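Local coordinates for Sn-glycerol-3-phosphate ABC transporter substrate-binding protein UspB (PDB 4MFI) that probably captures glycerophosphocholine outside the membrane and delivers it to an ATP-binding cassette importer of Mycobacterium tuberculosis, at residues Y221-A233 with F413-D425. Residues are numbered along the deposited sequence; the frame is centred on the assembly and turned at random.
Sequences YSDKWTLTLTEPA and FTNIQKRLQVILD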
ATOM      1  N   TYR A 221      13.893   2.906  -7.096  1.00  4.53           N
ATOM      2  CA  TYR A 221      13.488   3.049  -8.492  1.00  4.69           C
ATOM      3  C   TYR A 221      13.769   4.469  -8.970  1.00  5.29           C
ATOM      4  O   TYR A 221      14.071   4.702 -10.147  1.00  5.41           O
ATOM      5  CB  TYR A 221      11.996   2.772  -8.652  1.00  5.59           C
ATOM      6  CG  TYR A 221      11.527   1.421  -8.176  1.00  5.02           C
ATOM      7  CD1 TYR A 221      12.323   0.283  -8.304  1.00  6.02           C
ATOM      8  CD2 TYR A 221      10.257   1.272  -7.622  1.00  6.16           C
ATOM      9  CE1 TYR A 221      11.868  -0.960  -7.874  1.00  5.93           C
ATOM     10  CE2 TYR A 221       9.803   0.039  -7.180  1.00  5.71           C
ATOM     11  CZ  TYR A 221      10.608  -1.077  -7.324  1.00  4.96           C
ATOM     12  OH  TYR A 221      10.170  -2.314  -6.901  1.00  6.09           O
ATOM     13  N   SER A 222      13.626   5.423  -8.057  1.00  4.77           N
ATOM     14  CA  SER A 222      13.849   6.831  -8.357  1.00  3.79           C
ATOM     15  C   SER A 222      14.125   7.577  -7.063  1.00  3.70           C
ATOM     16  O   SER A 222      13.773   7.108  -5.976  1.00  7.59           O
ATOM     17  CB  SER A 222      12.641   7.441  -9.084  1.00  6.64           C
ATOM     18  OG  SER A 222      11.452   7.327  -8.314  1.00  8.19           O
ATOM     19  N   ASP A 223      14.782   8.722  -7.204  1.00  5.18           N
ATOM     20  CA  ASP A 223      14.996   9.679  -6.132  1.00  6.60           C
ATOM     21  C   ASP A 223      14.262  10.929  -6.606  1.00  5.85           C
ATOM     22  O   ASP A 223      14.736  11.649  -7.496  1.00  6.11           O
ATOM     23  CB  ASP A 223      16.490   9.953  -5.982  1.00  8.70           C
ATOM     24  CG  ASP A 223      16.813  10.860  -4.815  1.00 15.38           C
ATOM     25  OD1 ASP A 223      15.881  11.280  -4.094  1.00 18.15           O
ATOM     26  OD2 ASP A 223      18.018  11.141  -4.616  1.00 20.91           O
ATOM     27  N   LYS A 224      13.084  11.163  -6.036  1.00  9.03           N
ATOM     28  CA  LYS A 224      12.142  12.136  -6.590  1.00  8.82           C
ATOM     29  C   LYS A 224      11.913  11.834  -8.082  1.00  7.29           C
ATOM     30  O   LYS A 224      11.573  10.701  -8.419  1.00  8.22           O
ATOM     31  CB  LYS A 224      12.615  13.569  -6.334  1.00 11.59           C
ATOM     32  CG  LYS A 224      12.996  13.818  -4.883  1.00 19.10           C
ATOM     33  CD  LYS A 224      11.838  13.550  -3.948  1.00 23.72           C
ATOM     34  CE  LYS A 224      12.265  13.726  -2.495  1.00 27.87           C
ATOM     35  NZ  LYS A 224      12.934  15.040  -2.273  1.00 31.22           N
ATOM     36  N   TRP A 225      12.114  12.812  -8.965  1.00  6.81           N
ATOM     37  CA  TRP A 225      11.865  12.602 -10.397  1.00  6.49           C
ATOM     38  C   TRP A 225      13.031  11.994 -11.168  1.00  5.60           C
ATOM     39  O   TRP A 225      12.925  11.750 -12.374  1.00  7.81           O
ATOM     40  CB  TRP A 225      11.459  13.910 -11.078  1.00  6.90           C
ATOM     41  CG  TRP A 225      10.198  14.482 -10.549  1.00  7.04           C
ATOM     42  CD1 TRP A 225      10.045  15.677  -9.901  1.00  9.19           C
ATOM     43  CD2 TRP A 225       8.892  13.890 -10.613  1.00  6.03           C
ATOM     44  NE1 TRP A 225       8.725  15.865  -9.562  1.00 11.05           N
ATOM     45  CE2 TRP A 225       7.998  14.780  -9.982  1.00  8.33           C
ATOM     46  CE3 TRP A 225       8.395  12.686 -11.121  1.00  6.56           C
ATOM     47  CZ2 TRP A 225       6.633  14.509  -9.863  1.00  8.91           C
ATOM     48  CZ3 TRP A 225       7.043  12.418 -11.007  1.00  7.63           C
ATOM     49  CH2 TRP A 225       6.176  13.326 -10.380  1.00  7.76           C
ATOM     50  N   THR A 226      14.138  11.752 -10.478  1.00  5.42           N
ATOM     51  CA  THR A 226      15.346  11.243 -11.113  1.00  5.23           C
ATOM     52  C   THR A 226      15.388   9.723 -11.009  1.00  4.49           C
ATOM     53  O   THR A 226      15.464   9.163  -9.916  1.00  5.91           O
ATOM     54  CB  THR A 226      16.583  11.902 -10.474  1.00  5.22           C
ATOM     55  OG1 THR A 226      16.513  13.319 -10.698  1.00  5.97           O
ATOM     56  CG2 THR A 226      17.875  11.351 -11.061  1.00  6.61           C
ATOM     57  N   LEU A 227      15.308   9.058 -12.154  1.00  4.61           N
ATOM     58  CA  LEU A 227      15.285   7.600 -12.173  1.00  4.35           C
ATOM     59  C   LEU A 227      16.640   7.029 -11.761  1.00  5.82           C
ATOM     60  O   LEU A 227      17.697   7.559 -12.133  1.00  7.07           O
ATOM     61  CB  LEU A 227      14.854   7.095 -13.546  1.00  4.32           C
ATOM     62  CG  LEU A 227      13.469   7.574 -14.006  1.00  6.09           C
ATOM     63  CD1 LEU A 227      13.172   7.088 -15.410  1.00  7.25           C
ATOM     64  CD2 LEU A 227      12.383   7.117 -13.055  1.00 11.86           C
ATOM     65  N   THR A 228      16.611   5.963 -10.967  1.00  5.23           N
ATOM     66  CA  THR A 228      17.832   5.415 -10.376  1.00  4.95           C
ATOM     67  C   THR A 228      17.882   3.891 -10.486  1.00  5.35           C
ATOM     68  O   THR A 228      18.588   3.232  -9.723  1.00  6.71           O
ATOM     69  CB  THR A 228      18.010   5.852  -8.892  1.00  5.88           C
ATOM     70  OG1 THR A 228      16.851   5.503  -8.126  1.00  7.24           O
ATOM     71  CG2 THR A 228      18.229   7.352  -8.787  1.00  7.32           C
ATOM     72  N   LEU A 229      17.140   3.332 -11.437  1.00  5.54           N
ATOM     73  CA  LEU A 229      17.158   1.892 -11.661  1.00  5.81           C
ATOM     74  C   LEU A 229      18.539   1.387 -12.078  1.00  7.52           C
ATOM     75  O   LEU A 229      18.892   0.238 -11.809  1.00  8.68           O
ATOM     76  CB  LEU A 229      16.131   1.501 -12.723  1.00  8.05           C
ATOM     77  CG  LEU A 229      14.676   1.510 -12.272  1.00 11.39           C
ATOM     78  CD1 LEU A 229      13.766   1.491 -13.470  1.00 14.52           C
ATOM     79  CD2 LEU A 229      14.384   0.306 -11.387  1.00 11.77           C
ATOM     80  N   THR A 230      19.322   2.234 -12.741  1.00  8.13           N
ATOM     81  CA  THR A 230      20.623   1.791 -13.233  1.00  9.64           C
ATOM     82  C   THR A 230      21.773   2.153 -12.299  1.00  9.42           C
ATOM     83  O   THR A 230      22.944   1.921 -12.629  1.00 11.51           O
ATOM     84  CB  THR A 230      20.910   2.354 -14.629  1.00 13.30           C
ATOM     85  OG1 THR A 230      20.815   3.784 -14.595  1.00 15.00           O
ATOM     86  CG2 THR A 230      19.908   1.797 -15.641  1.00 15.31           C
ATOM     87  N   GLU A 231      21.455   2.732 -11.141  1.00  8.31           N
ATOM     88  CA  GLU A 231      22.491   3.031 -10.158  1.00  8.86           C
ATOM     89  C   GLU A 231      22.995   1.736  -9.527  1.00  8.32           C
ATOM     90  O   GLU A 231      22.236   0.774  -9.403  1.00  8.61           O
ATOM     91  CB  GLU A 231      21.966   4.000  -9.094  1.00 10.21           C
ATOM     92  CG  GLU A 231      21.573   5.377  -9.649  1.00 12.54           C
ATOM     93  CD  GLU A 231      22.723   6.101 -10.326  1.00 17.73           C
ATOM     94  OE1 GLU A 231      23.868   5.961  -9.862  1.00 19.26           O
ATOM     95  OE2 GLU A 231      22.482   6.825 -11.324  1.00 22.36           O
ATOM     96  N   PRO A 232      24.280   1.701  -9.138  1.00  9.10           N
ATOM     97  CA  PRO A 232      24.869   0.443  -8.664  1.00 10.20           C
ATOM     98  C   PRO A 232      24.119  -0.226  -7.510  1.00  7.97           C
ATOM     99  O   PRO A 232      23.993  -1.454  -7.520  1.00  8.01           O
ATOM    100  CB  PRO A 232      26.273   0.864  -8.216  1.00 11.82           C
ATOM    101  CG  PRO A 232      26.584   2.061  -9.045  1.00 14.79           C
ATOM    102  CD  PRO A 232      25.284   2.774  -9.259  1.00 11.78           C
ATOM    103  N   ALA A 233      23.620   0.537  -6.540  1.00  7.86           N
ATOM    104  CA  ALA A 233      22.928  -0.088  -5.414  1.00  6.99           C
ATOM    105  C   ALA A 233      21.623  -0.758  -5.847  1.00  6.63           C
ATOM    106  O   ALA A 233      21.256  -1.815  -5.332  1.00  7.12           O
ATOM    107  CB  ALA A 233      22.680   0.913  -4.300  1.00  8.00           C
ATOM    108  N   PHE A 413      16.892  -3.548 -16.230  1.00  6.57           N
ATOM    109  CA  PHE A 413      16.733  -2.249 -15.574  1.00  5.70           C
ATOM    110  C   PHE A 413      17.071  -1.076 -16.504  1.00  6.73           C
ATOM    111  O   PHE A 413      16.435  -0.023 -16.436  1.00  7.51           O
ATOM    112  CB  PHE A 413      17.559  -2.163 -14.283  1.00  6.29           C
ATOM    113  CG  PHE A 413      16.966  -2.920 -13.112  1.00  5.82           C
ATOM    114  CD1 PHE A 413      15.860  -3.746 -13.270  1.00  8.26           C
ATOM    115  CD2 PHE A 413      17.509  -2.778 -11.842  1.00  6.70           C
ATOM    116  CE1 PHE A 413      15.319  -4.428 -12.176  1.00  7.40           C
ATOM    117  CE2 PHE A 413      16.982  -3.454 -10.753  1.00  6.60           C
ATOM    118  CZ  PHE A 413      15.883  -4.281 -10.916  1.00  7.09           C
ATOM    119  N   THR A 414      18.065  -1.255 -17.373  1.00  7.51           N
ATOM    120  CA  THR A 414      18.436  -0.210 -18.323  1.00  8.15           C
ATOM    121  C   THR A 414      17.327   0.046 -19.341  1.00  8.03           C
ATOM    122  O   THR A 414      16.984   1.203 -19.609  1.00  8.47           O
ATOM    123  CB  THR A 414      19.756  -0.556 -19.040  1.00  9.29           C
ATOM    124  OG1 THR A 414      20.801  -0.692 -18.064  1.00 11.14           O
ATOM    125  CG2 THR A 414      20.136   0.519 -20.046  1.00 10.62           C
ATOM    126  N   ASN A 415      16.766  -1.026 -19.899  1.00  8.69           N
ATOM    127  CA  ASN A 415      15.651  -0.916 -20.847  1.00  9.75           C
ATOM    128  C   ASN A 415      14.450  -0.263 -20.187  1.00  7.61           C
ATOM    129  O   ASN A 415      13.811   0.621 -20.758  1.00  8.94           O
ATOM    130  CB  ASN A 415      15.248  -2.297 -21.414  1.00 11.80           C
ATOM    131  CG  ASN A 415      13.888  -2.280 -22.162  1.00 19.88           C
ATOM    132  OD1 ASN A 415      13.826  -1.938 -23.347  1.00 25.24           O
ATOM    133  ND2 ASN A 415      12.805  -2.672 -21.473  1.00 18.01           N
ATOM    134  N   ILE A 416      14.134  -0.715 -18.981  1.00  6.95           N
ATOM    135  CA  ILE A 416      12.992  -0.166 -18.268  1.00  7.91           C
ATOM    136  C   ILE A 416      13.197   1.309 -17.966  1.00  7.04           C
ATOM    137  O   ILE A 416      12.280   2.113 -18.161  1.00  7.73           O
ATOM    138  CB  ILE A 416      12.705  -0.950 -16.991  1.00 10.36           C
ATOM    139  CG1 ILE A 416      12.117  -2.309 -17.358  1.00 13.52           C
ATOM    140  CG2 ILE A 416      11.759  -0.179 -16.082  1.00 11.62           C
ATOM    141  CD1 ILE A 416      12.039  -3.237 -16.198  1.00 15.94           C
ATOM    142  N   GLN A 417      14.396   1.680 -17.515  1.00  5.49           N
ATOM    143  CA  GLN A 417      14.648   3.088 -17.209  1.00  5.53           C
ATOM    144  C   GLN A 417      14.468   3.984 -18.437  1.00  5.94           C
ATOM    145  O   GLN A 417      13.908   5.075 -18.331  1.00  6.38           O
ATOM    146  CB  GLN A 417      16.025   3.306 -16.564  1.00  6.24           C
ATOM    147  CG  GLN A 417      16.266   4.773 -16.212  1.00  6.63           C
ATOM    148  CD  GLN A 417      17.296   4.985 -15.117  1.00  7.89           C
ATOM    149  OE1 GLN A 417      17.375   4.222 -14.163  1.00 10.05           O
ATOM    150  NE2 GLN A 417      18.064   6.059 -15.234  1.00 11.68           N
ATOM    151  N   LYS A 418      14.925   3.527 -19.601  1.00  6.00           N
ATOM    152  CA  LYS A 418      14.741   4.303 -20.827  1.00  6.16           C
ATOM    153  C   LYS A 418      13.260   4.488 -21.154  1.00  5.76           C
ATOM    154  O   LYS A 418      12.821   5.584 -21.517  1.00  7.92           O
ATOM    155  CB  LYS A 418      15.464   3.636 -22.003  1.00  8.46           C
ATOM    156  CG  LYS A 418      16.978   3.717 -21.924  1.00 12.43           C
ATOM    157  CD  LYS A 418      17.643   2.926 -23.045  1.00 17.30           C
ATOM    158  CE  LYS A 418      19.120   3.280 -23.175  1.00 23.08           C
ATOM    159  NZ  LYS A 418      19.861   3.184 -21.890  1.00 30.34           N
ATOM    160  N   ARG A 419      12.481   3.421 -21.010  1.00  5.69           N
ATOM    161  CA  ARG A 419      11.045   3.500 -21.277  1.00  5.37           C
ATOM    162  C   ARG A 419      10.330   4.409 -20.288  1.00  5.04           C
ATOM    163  O   ARG A 419       9.465   5.204 -20.672  1.00  6.90           O
ATOM    164  CB  ARG A 419      10.427   2.099 -21.287  1.00  7.32           C
ATOM    165  CG  ARG A 419      10.886   1.304 -22.517  1.00  8.96           C
ATOM    166  CD  ARG A 419      10.631  -0.162 -22.400  1.00 11.57           C
ATOM    167  NE  ARG A 419       9.227  -0.455 -22.171  1.00 14.97           N
ATOM    168  CZ  ARG A 419       8.803  -1.433 -21.382  1.00 21.36           C
ATOM    169  NH1 ARG A 419       7.509  -1.636 -21.222  1.00 23.75           N
ATOM    170  NH2 ARG A 419       9.681  -2.202 -20.742  1.00 24.23           N
ATOM    171  N   LEU A 420      10.688   4.284 -19.019  1.00  5.59           N
ATOM    172  CA  LEU A 420      10.093   5.117 -17.976  1.00  5.95           C
ATOM    173  C   LEU A 420      10.445   6.592 -18.162  1.00  5.04           C
ATOM    174  O   LEU A 420       9.618   7.471 -17.910  1.00  5.78           O
ATOM    175  CB  LEU A 420      10.539   4.649 -16.589  1.00  5.86           C
ATOM    176  CG  LEU A 420      10.064   3.261 -16.137  1.00  7.40           C
ATOM    177  CD1 LEU A 420      10.597   2.970 -14.737  1.00 10.19           C
ATOM    178  CD2 LEU A 420       8.551   3.146 -16.170  1.00 11.20           C
ATOM    179  N   GLN A 421      11.675   6.870 -18.597  1.00  5.06           N
ATOM    180  CA  GLN A 421      12.106   8.249 -18.806  1.00  5.33           C
ATOM    181  C   GLN A 421      11.257   8.913 -19.891  1.00  4.69           C
ATOM    182  O   GLN A 421      10.806  10.051 -19.733  1.00  5.79           O
ATOM    183  CB  GLN A 421      13.586   8.304 -19.196  1.00  5.78           C
ATOM    184  CG  GLN A 421      14.140   9.722 -19.204  1.00  5.44           C
ATOM    185  CD  GLN A 421      14.267  10.277 -17.811  1.00  7.03           C
ATOM    186  OE1 GLN A 421      14.960   9.703 -16.972  1.00  9.18           O
ATOM    187  NE2 GLN A 421      13.597  11.397 -17.547  1.00  8.71           N
ATOM    188  N   VAL A 422      11.035   8.193 -20.989  1.00  5.10           N
ATOM    189  CA  VAL A 422      10.210   8.705 -22.077  1.00  5.99           C
ATOM    190  C   VAL A 422       8.783   8.988 -21.600  1.00  4.17           C
ATOM    191  O   VAL A 422       8.231  10.055 -21.876  1.00  6.40           O
ATOM    192  CB  VAL A 422      10.217   7.738 -23.275  1.00  6.62           C
ATOM    193  CG1 VAL A 422       9.153   8.120 -24.290  1.00  8.59           C
ATOM    194  CG2 VAL A 422      11.587   7.729 -23.930  1.00  9.93           C
ATOM    195  N   ILE A 423       8.199   8.055 -20.853  1.00  4.61           N
ATOM    196  CA  ILE A 423       6.833   8.243 -20.358  1.00  4.62           C
ATOM    197  C   ILE A 423       6.756   9.418 -19.378  1.00  5.23           C
ATOM    198  O   ILE A 423       5.860  10.255 -19.465  1.00  5.49           O
ATOM    199  CB  ILE A 423       6.288   6.952 -19.707  1.00  5.10           C
ATOM    200  CG1 ILE A 423       6.054   5.883 -20.781  1.00  5.41           C
ATOM    201  CG2 ILE A 423       4.974   7.228 -18.953  1.00  8.26           C
ATOM    202  CD1 ILE A 423       5.844   4.493 -20.223  1.00  7.55           C
ATOM    203  N   LEU A 424       7.705   9.481 -18.452  1.00  3.84           N
ATOM    204  CA  LEU A 424       7.744  10.563 -17.476  1.00  4.67           C
ATOM    205  C   LEU A 424       7.836  11.929 -18.158  1.00  5.78           C
ATOM    206  O   LEU A 424       7.079  12.850 -17.838  1.00  5.86           O
ATOM    207  CB  LEU A 424       8.946  10.371 -16.547  1.00  5.73           C
ATOM    208  CG  LEU A 424       9.046  11.361 -15.390  1.00  7.31           C
ATOM    209  CD1 LEU A 424       7.888  11.147 -14.409  1.00  8.29           C
ATOM    210  CD2 LEU A 424      10.393  11.205 -14.698  1.00  8.14           C
ATOM    211  N   ASP A 425       8.758  12.060 -19.108  1.00  5.04           N
ATOM    212  CA  ASP A 425       8.967  13.341 -19.778  1.00  6.14           C
ATOM    213  C   ASP A 425       7.798  13.733 -20.682  1.00  6.47           C
ATOM    214  O   ASP A 425       7.543  14.928 -20.889  1.00  9.69           O
ATOM    215  CB  ASP A 425      10.278  13.333 -20.569  1.00  8.19           C
ATOM    216  CG  ASP A 425      11.497  13.240 -19.676  1.00 10.91           C
ATOM    217  OD1 ASP A 425      11.376  13.564 -18.477  1.00 11.68           O
ATOM    218  OD2 ASP A 425      12.573  12.842 -20.170  1.00 13.69           O
TER
HETATM  219  O   HOH W   1      13.934  12.686 -14.752  1.00  8.51           O
HETATM  220  O   HOH W   2      15.909  10.436 -14.620  1.00 10.29           O
HETATM  221  O   HOH W   3      20.242   5.673 -13.007  1.00 20.73           O
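Leu227, Leu229 and Gln417 bury the most surface where the second strand of a small hairpin and the turn after it lie along a helix. Gln417 has CG anti to its backbone N (chi1 -178°) and an extended chain, which carries its amide across to the Thr228-Glu231 turn. There OE1 accepts a hydrogen bond from Thr230 N at 3.1 Å, the donor tilted 32° from the carbonyl plane, and lies 2.9 Å from Leu229 N. Glutamine suits this place because its methylenes span the gap and end in a polar amide, CD lying 3.6 Å from Leu227 CB. Leu227 also packs CD1 against the helix, 3.8 Å from Leu420 CB. The two methyls of branched Leu229 face different neighbours: CD1 reaches Ile416 CG2 at 3.7 Å and also meets Leu420, while CD2 covers one face of the Phe413 ring. The buried Leu229 O has no hydrogen-bonding partner; Phe413 CD2 comes within 3.3 Å of it. Waters link Gln421 to Trp225 O and Leu227 N. In this alpha/beta solute-binding protein, hairpin 222-227 and the turn leading into helix 232-245 thus pack against near-C-terminal helix 409-427, with helices 383-386 and 391-405 adding Ala384 against Leu227 and Ile402 against Phe413.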